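Local coordinates for FAD linked oxidase-like protein (Myceliophthora thermophila, PDB 5L6G) that oxidises xylooligosaccharides and related sugars at the C1 hydroxyl to lactones, using bicovalently bound FAD and reducing oxygen to hydrogen peroxide, at residues Glu362-Thr367 against Trp375-Asp380; Tyr411-Arg416 against Asp430-Ala435. All coordinates share one frame; numbering follows the deposited sequence.

Contact 1 of 2, residues Glu362-Thr367 against Trp375-Asp380; sequences EYWIET and WYIIID. With XYP (beta-D-xylopyranose), chain H.
Helical segment 362-367 and strand segment 375-380 run nearly antiparallel: their axes approach to 12.1 Å at 163° between chain directions, and the nearest CA atoms across the gap are those of Trp-364 and Ile-377, 9.6 Å apart. A single large side chain from the helix fills this spacing. Trp-364 has CG anti to the backbone N (chi1 -169°), which carries the indole over toward the strand although its CB bond does not point there. Three alternate strand residues, Trp-375, Ile-377 and Ile-379, receive it. Trp-375 turns an edge toward Trp-364 in an offset edge-to-face pair with planes at 81°; CH2 of Trp-375 is 3.8 Å from NE1 of Trp-364. Along the same indole, the CG2 methyl of Ile-377 sits over one face of the six-membered ring as a CH-pi contact, 4.2 Å from the ring centroid and offset toward the rim. Ile-379 CD1 touches the ring edge, 4.3 Å from Trp-364 CZ3. The intervening residues Tyr-376 and Ile-378 project from the other sheet face to the sugar, where Ile-378 CD1 comes within 3.8 Å of C2 of the bound xylose. All four residues that meet between the segments are buried. The arrangement is that of a helix packed on the back of an antiparallel sheet whose front lines the substrate pocket, as in the substrate domain of FAD-linked oxidases of this family.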
loop_
_atom_site.group_PDB
_atom_site.type_symbol
_atom_site.label_atom_id
_atom_site.label_comp_id
_atom_site.label_asym_id
_atom_site.label_seq_id
_atom_site.Cartn_x
_atom_site.Cartn_y
_atom_site.Cartn_z
ATOM N N GLU A 362 -22.014 -0.766 -16.282
ATOM C CA GLU A 362 -22.778 0.352 -16.814
ATOM C C GLU A 362 -22.130 1.645 -16.354
ATOM O O GLU A 362 -21.992 2.579 -17.110
ATOM C CB GLU A 362 -24.257 0.290 -16.395
ATOM C CG GLU A 362 -25.005 -0.825 -17.115
ATOM C CD GLU A 362 -26.497 -0.880 -16.813
ATOM O OE1 GLU A 362 -27.078 0.168 -16.415
ATOM O OE2 GLU A 362 -27.086 -1.969 -17.003
ATOM N N TYR A 363 -21.690 1.673 -15.112
ATOM C CA TYR A 363 -21.013 2.862 -14.614
ATOM C C TYR A 363 -19.725 3.123 -15.413
ATOM O O TYR A 363 -19.396 4.259 -15.737
ATOM C CB TYR A 363 -20.690 2.704 -13.141
ATOM C CG TYR A 363 -20.456 4.034 -12.486
ATOM C CD1 TYR A 363 -21.511 4.745 -11.943
ATOM C CD2 TYR A 363 -19.180 4.595 -12.437
ATOM C CE1 TYR A 363 -21.311 5.980 -11.341
ATOM C CE2 TYR A 363 -18.965 5.829 -11.839
ATOM C CZ TYR A 363 -20.039 6.523 -11.292
ATOM O OH TYR A 363 -19.836 7.741 -10.667
ATOM N N TRP A 364 -19.000 2.042 -15.695
ATOM C CA TRP A 364 -17.730 2.109 -16.413
ATOM C C TRP A 364 -17.952 2.725 -17.775
ATOM O O TRP A 364 -17.309 3.710 -18.140
ATOM C CB TRP A 364 -17.167 0.694 -16.563
ATOM C CG TRP A 364 -15.746 0.560 -17.044
ATOM C CD1 TRP A 364 -15.099 1.293 -18.008
ATOM C CD2 TRP A 364 -14.833 -0.447 -16.635
ATOM N NE1 TRP A 364 -13.815 0.820 -18.182
ATOM C CE2 TRP A 364 -13.632 -0.254 -17.361
ATOM C CE3 TRP A 364 -14.901 -1.491 -15.703
ATOM C CZ2 TRP A 364 -12.509 -1.064 -17.174
ATOM C CZ3 TRP A 364 -13.786 -2.295 -15.520
ATOM C CH2 TRP A 364 -12.606 -2.079 -16.263
ATOM N N ILE A 365 -18.914 2.169 -18.502
ATOM C CA ILE A 365 -19.120 2.520 -19.892
ATOM C C ILE A 365 -19.814 3.865 -20.032
ATOM O O ILE A 365 -19.414 4.673 -20.840
ATOM C CB ILE A 365 -19.867 1.412 -20.632
ATOM C CG1 ILE A 365 -19.054 0.121 -20.585
ATOM C CG2 ILE A 365 -20.156 1.837 -22.069
ATOM C CD1 ILE A 365 -17.653 0.233 -21.157
ATOM N N GLU A 366 -20.808 4.130 -19.198
ATOM C CA GLU A 366 -21.653 5.303 -19.363
ATOM C C GLU A 366 -21.213 6.500 -18.568
ATOM O O GLU A 366 -21.576 7.615 -18.904
ATOM C CB GLU A 366 -23.109 4.973 -19.005
ATOM C CG GLU A 366 -23.697 3.843 -19.816
ATOM C CD GLU A 366 -23.803 4.154 -21.295
ATOM O OE1 GLU A 366 -23.773 5.345 -21.695
ATOM O OE2 GLU A 366 -23.914 3.196 -22.070
ATOM N N THR A 367 -20.442 6.281 -17.504
ATOM C CA THR A 367 -19.983 7.382 -16.676
ATOM C C THR A 367 -18.465 7.513 -16.743
ATOM O O THR A 367 -17.948 8.520 -17.241
ATOM C CB THR A 367 -20.504 7.234 -15.229
ATOM O OG1 THR A 367 -21.940 7.248 -15.264
ATOM C CG2 THR A 367 -20.022 8.384 -14.354
ATOM N N TRP A 375 -8.284 8.992 -15.436
ATOM C CA TRP A 375 -8.618 8.043 -14.416
ATOM C C TRP A 375 -8.158 6.637 -14.824
ATOM O O TRP A 375 -7.929 6.373 -16.000
ATOM C CB TRP A 375 -10.111 8.071 -14.130
ATOM C CG TRP A 375 -10.931 7.627 -15.289
ATOM C CD1 TRP A 375 -11.475 8.415 -16.251
ATOM C CD2 TRP A 375 -11.270 6.284 -15.627
ATOM N NE1 TRP A 375 -12.139 7.654 -17.165
ATOM C CE2 TRP A 375 -12.028 6.335 -16.803
ATOM C CE3 TRP A 375 -11.007 5.035 -15.043
ATOM C CZ2 TRP A 375 -12.542 5.188 -17.407
ATOM C CZ3 TRP A 375 -11.496 3.919 -15.631
ATOM C CH2 TRP A 375 -12.266 3.989 -16.800
ATOM N N TYR A 376 -7.966 5.771 -13.836
ATOM C CA TYR A 376 -7.798 4.340 -14.105
ATOM C C TYR A 376 -8.418 3.527 -12.994
ATOM O O TYR A 376 -8.688 4.046 -11.901
ATOM C CB TYR A 376 -6.326 3.935 -14.317
ATOM C CG TYR A 376 -5.386 4.088 -13.126
ATOM C CD1 TYR A 376 -5.375 3.142 -12.089
ATOM C CD2 TYR A 376 -4.474 5.138 -13.062
ATOM C CE1 TYR A 376 -4.503 3.263 -11.010
ATOM C CE2 TYR A 376 -3.588 5.252 -11.982
ATOM C CZ TYR A 376 -3.626 4.310 -10.962
ATOM O OH TYR A 376 -2.777 4.403 -9.872
ATOM N N ILE A 377 -8.667 2.259 -13.301
ATOM C CA ILE A 377 -9.065 1.276 -12.314
ATOM C C ILE A 377 -8.108 0.078 -12.414
ATOM O O ILE A 377 -7.777 -0.390 -13.510
ATOM C CB ILE A 377 -10.538 0.829 -12.483
ATOM C CG1 ILE A 377 -10.932 -0.164 -11.389
ATOM C CG2 ILE A 377 -10.795 0.208 -13.845
ATOM C CD1 ILE A 377 -12.421 -0.445 -11.354
ATOM N N ILE A 378 -7.648 -0.392 -11.266
ATOM C CA ILE A 378 -6.883 -1.622 -11.222
ATOM C C ILE A 378 -7.723 -2.646 -10.470
ATOM O O ILE A 378 -8.275 -2.342 -9.428
ATOM C CB ILE A 378 -5.529 -1.419 -10.553
ATOM C CG1 ILE A 378 -4.597 -0.661 -11.493
ATOM C CG2 ILE A 378 -4.921 -2.755 -10.147
ATOM C CD1 ILE A 378 -3.233 -0.377 -10.893
ATOM N N ILE A 379 -7.861 -3.841 -11.031
ATOM C CA ILE A 379 -8.497 -4.938 -10.342
ATOM C C ILE A 379 -7.426 -6.002 -10.228
ATOM O O ILE A 379 -7.072 -6.648 -11.217
ATOM C CB ILE A 379 -9.727 -5.509 -11.108
ATOM C CG1 ILE A 379 -10.710 -4.398 -11.469
ATOM C CG2 ILE A 379 -10.438 -6.568 -10.267
ATOM C CD1 ILE A 379 -11.507 -4.680 -12.712
ATOM N N ASP A 380 -6.904 -6.188 -9.023
ATOM C CA ASP A 380 -5.832 -7.152 -8.826
ATOM C C ASP A 380 -6.418 -8.537 -8.699
ATOM O O ASP A 380 -7.424 -8.716 -8.012
ATOM C CB ASP A 380 -5.051 -6.832 -7.553
ATOM C CG ASP A 380 -4.178 -5.621 -7.703
ATOM O OD1 ASP A 380 -3.394 -5.560 -8.657
ATOM O OD2 ASP A 380 -4.229 -4.748 -6.840
HETATM O O1 XYP H . -1.325 -0.266 -7.411
HETATM C C1 XYP H . -0.394 0.724 -7.843
HETATM C C2 XYP H . 0.057 0.398 -9.266
HETATM C C3 XYP H . 0.895 1.528 -9.851
HETATM C C4 XYP H . 0.154 2.856 -9.718
HETATM C C5 XYP H . -0.286 3.093 -8.268
HETATM O O2 XYP H . 0.830 -0.801 -9.217
HETATM O O3 XYP H . 1.267 1.235 -11.208
HETATM O O4 XYP H . 1.021 3.937 -10.082
HETATM O O5 XYP H . -1.028 1.990 -7.757
#

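Contact 2 of 2, residues Tyr411-Arg416 against Asp430-Ala435; sequences YELYDR and DGWVHA. With XYP (beta-D-xylopyranose), chain H.
Around the indole of Trp-432, the strand supplies a single methyl, Leu-413 CD2, which approaches the ring obliquely. It lies 4.0 Å from Trp-432 CE3 and equally far, 4.0 Å, from Trp-432 CB, so the methyl rests against the root of the side chain and the near part of the six-membered ring. Trp-364 and Trp-375 each make an edge-to-face pair with this indole, and Tyr-363 of helix 354-368 meets it at a shallow interplanar tilt. The ring of Tyr-414, on the pocket side of strand segment 411-416, is stacked with Phe-342 and Tyr-376.

Leu-413 and Val-433 form the closest backbone pair, with CA atoms 8.8 Å apart. The leucine CB bond points at the helix; CG stands anti to the carbonyl carbon (chi1 -59°), and its CD2 branch is the one that makes the contact, also touching Val-433 CG2 at 4.2 Å. One methyl thus fits between two consecutive helix residues, and the three buried side chains meet through carbon alone, at ordinary van der Waals spacing.

Strand alternation sends the preceding side chain, Glu-412, to the opposite sheet face. Its chain is extended throughout (chi1 -174°, chi2 -178°), which delivers the carboxylate to the bound xylose. XYP O1 donates a hydrogen bond to Glu-412 OE1 at 2.9 Å, although the place of OE1 is doubtful because the model crowds it against the sugar. OE2 makes a hydrogen bond with Tyr-96 OH of the same pocket and a weak one with Tyr-376 OH, which probably help to fix the carboxylate's rotation.

Between these segments helix thus meets strand through apolar packing alone, while the carboxylate belongs to the substrate site and, if OE1 is placed correctly, lies at the C1 hydroxyl that the enzyme oxidises.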
loop_
_atom_site.group_PDB
_atom_site.type_symbol
_atom_site.label_atom_id
_atom_site.label_comp_id
_atom_site.label_asym_id
_atom_site.label_seq_id
_atom_site.Cartn_x
_atom_site.Cartn_y
_atom_site.Cartn_z
ATOM N N TYR A 411 -8.846 -3.552 -5.437
ATOM C CA TYR A 411 -9.061 -2.520 -6.427
ATOM C C TYR A 411 -8.397 -1.217 -6.034
ATOM O O TYR A 411 -8.421 -0.829 -4.856
ATOM C CB TYR A 411 -10.536 -2.210 -6.567
ATOM C CG TYR A 411 -11.469 -3.356 -6.874
ATOM C CD1 TYR A 411 -11.788 -4.303 -5.901
ATOM C CD2 TYR A 411 -12.082 -3.456 -8.104
ATOM C CE1 TYR A 411 -12.695 -5.311 -6.135
ATOM C CE2 TYR A 411 -12.997 -4.463 -8.361
ATOM C CZ TYR A 411 -13.306 -5.389 -7.376
ATOM O OH TYR A 411 -14.204 -6.398 -7.615
ATOM N N GLU A 412 -7.846 -0.544 -7.041
ATOM C CA GLU A 412 -7.430 0.826 -6.924
ATOM C C GLU A 412 -8.225 1.613 -7.965
ATOM O O GLU A 412 -8.219 1.252 -9.143
ATOM C CB GLU A 412 -5.939 0.999 -7.200
ATOM C CG GLU A 412 -5.459 2.418 -6.927
ATOM C CD GLU A 412 -3.991 2.634 -7.248
ATOM O OE1 GLU A 412 -3.342 1.732 -7.851
ATOM O OE2 GLU A 412 -3.496 3.734 -6.918
ATOM N N LEU A 413 -8.901 2.666 -7.513
ATOM C CA LEU A 413 -9.603 3.589 -8.391
ATOM C C LEU A 413 -8.935 4.940 -8.246
ATOM O O LEU A 413 -8.765 5.438 -7.152
ATOM C CB LEU A 413 -11.094 3.692 -8.060
ATOM C CG LEU A 413 -11.983 2.435 -8.110
ATOM C CD1 LEU A 413 -11.844 1.594 -6.861
ATOM C CD2 LEU A 413 -13.449 2.807 -8.305
ATOM N N TYR A 414 -8.548 5.531 -9.368
ATOM C CA TYR A 414 -7.634 6.666 -9.353
ATOM C C TYR A 414 -8.126 7.701 -10.331
ATOM O O TYR A 414 -8.385 7.390 -11.486
ATOM C CB TYR A 414 -6.247 6.188 -9.748
ATOM C CG TYR A 414 -5.084 7.038 -9.301
ATOM C CD1 TYR A 414 -4.445 6.784 -8.093
ATOM C CD2 TYR A 414 -4.563 8.034 -10.110
ATOM C CE1 TYR A 414 -3.354 7.530 -7.684
ATOM C CE2 TYR A 414 -3.460 8.786 -9.704
ATOM C CZ TYR A 414 -2.859 8.510 -8.490
ATOM O OH TYR A 414 -1.754 9.205 -8.079
ATOM N N ASP A 415 -8.226 8.944 -9.881
ATOM C CA ASP A 415 -8.842 10.012 -10.677
ATOM C C ASP A 415 -7.920 11.228 -10.581
ATOM O O ASP A 415 -7.893 11.909 -9.563
ATOM C CB ASP A 415 -10.247 10.282 -10.133
ATOM C CG ASP A 415 -10.931 11.471 -10.771
ATOM O OD1 ASP A 415 -10.444 11.993 -11.821
ATOM O OD2 ASP A 415 -11.989 11.891 -10.202
ATOM N N ARG A 416 -7.141 11.454 -11.634
ATOM C CA ARG A 416 -6.003 12.373 -11.608
ATOM C C ARG A 416 -6.298 13.571 -12.493
ATOM O O ARG A 416 -6.804 13.399 -13.601
ATOM C CB ARG A 416 -4.751 11.667 -12.132
ATOM C CG ARG A 416 -3.531 12.561 -12.250
ATOM C CD ARG A 416 -2.352 11.806 -12.840
ATOM N NE ARG A 416 -1.152 12.639 -12.881
ATOM C CZ ARG A 416 0.015 12.240 -13.385
ATOM N NH1 ARG A 416 0.152 11.030 -13.919
ATOM N NH2 ARG A 416 1.043 13.071 -13.394
ATOM N N ASP A 430 -16.904 8.052 -6.167
ATOM C CA ASP A 430 -17.883 7.707 -5.132
ATOM C C ASP A 430 -19.034 6.891 -5.706
ATOM O O ASP A 430 -19.485 5.913 -5.085
ATOM C CB ASP A 430 -18.424 8.967 -4.418
ATOM C CG ASP A 430 -17.394 9.589 -3.477
ATOM O OD1 ASP A 430 -16.329 8.951 -3.274
ATOM O OD2 ASP A 430 -17.642 10.718 -2.957
ATOM N N GLY A 431 -19.520 7.309 -6.872
ATOM C CA GLY A 431 -20.625 6.651 -7.521
ATOM C C GLY A 431 -20.213 5.263 -7.991
ATOM O O GLY A 431 -21.000 4.318 -7.933
ATOM N N TRP A 432 -18.972 5.141 -8.440
ATOM C CA TRP A 432 -18.490 3.856 -8.929
ATOM C C TRP A 432 -18.435 2.856 -7.784
ATOM O O TRP A 432 -18.875 1.717 -7.928
ATOM C CB TRP A 432 -17.104 3.983 -9.563
ATOM C CG TRP A 432 -16.881 2.991 -10.655
ATOM C CD1 TRP A 432 -17.622 1.895 -10.920
ATOM C CD2 TRP A 432 -15.840 3.023 -11.629
ATOM N NE1 TRP A 432 -17.125 1.235 -12.031
ATOM C CE2 TRP A 432 -16.026 1.915 -12.481
ATOM C CE3 TRP A 432 -14.784 3.893 -11.879
ATOM C CZ2 TRP A 432 -15.188 1.654 -13.561
ATOM C CZ3 TRP A 432 -13.945 3.626 -12.946
ATOM C CH2 TRP A 432 -14.153 2.524 -13.775
ATOM N N VAL A 433 -17.937 3.293 -6.626
ATOM C CA VAL A 433 -17.873 2.395 -5.479
ATOM C C VAL A 433 -19.280 1.964 -5.031
ATOM O O VAL A 433 -19.513 0.787 -4.739
ATOM C CB VAL A 433 -17.039 2.995 -4.329
ATOM C CG1 VAL A 433 -17.215 2.202 -3.059
ATOM C CG2 VAL A 433 -15.574 2.997 -4.724
ATOM N N HIS A 434 -20.215 2.905 -5.038
ATOM C CA HIS A 434 -21.616 2.601 -4.746
ATOM C C HIS A 434 -22.191 1.489 -5.636
ATOM O O HIS A 434 -22.999 0.697 -5.185
ATOM C CB HIS A 434 -22.467 3.843 -4.889
ATOM C CG HIS A 434 -23.856 3.689 -4.351
ATOM N ND1 HIS A 434 -24.154 3.849 -3.015
ATOM C CD2 HIS A 434 -25.034 3.437 -4.972
ATOM C CE1 HIS A 434 -25.453 3.679 -2.831
ATOM N NE2 HIS A 434 -26.011 3.432 -4.002
ATOM N N ALA A 435 -21.763 1.426 -6.894
ATOM C CA ALA A 435 -22.214 0.371 -7.801
ATOM C C ALA A 435 -21.784 -1.011 -7.302
ATOM O O ALA A 435 -22.470 -2.002 -7.561
ATOM C CB ALA A 435 -21.693 0.601 -9.224
HETATM O O1 XYP H . -1.325 -0.266 -7.411
HETATM C C1 XYP H . -0.394 0.724 -7.843
HETATM C C2 XYP H . 0.057 0.398 -9.266
HETATM C C3 XYP H . 0.895 1.528 -9.851
HETATM C C4 XYP H . 0.154 2.856 -9.718
HETATM C C5 XYP H . -0.286 3.093 -8.268
HETATM O O2 XYP H . 0.830 -0.801 -9.217
HETATM O O3 XYP H . 1.267 1.235 -11.208
HETATM O O4 XYP H . 1.021 3.937 -10.082
HETATM O O5 XYP H . -1.028 1.990 -7.757
#

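Contact 1 and contact 2 lie side by side, their centres about 7 Å apart, because strands 374-381 and 409-417 are antiparallel neighbours in one sheet. Backbone hydrogen bonds join them: Ile-378 N to Glu-412 O at 2.7 Å and Tyr-376 N to Tyr-414 O at 2.9 Å. On the helical side the layers also meet, Tyr-363 CD2 lying 3.3 Å from Trp-432 CG, so both helices share one aromatic packing layer. On the other side, Tyr-376 and Ile-378 from contact 1 and Glu-412 from contact 2 line the same xylose site, where Thr-154, Arg-272 and Tyr-451 also hydrogen-bond to the sugar.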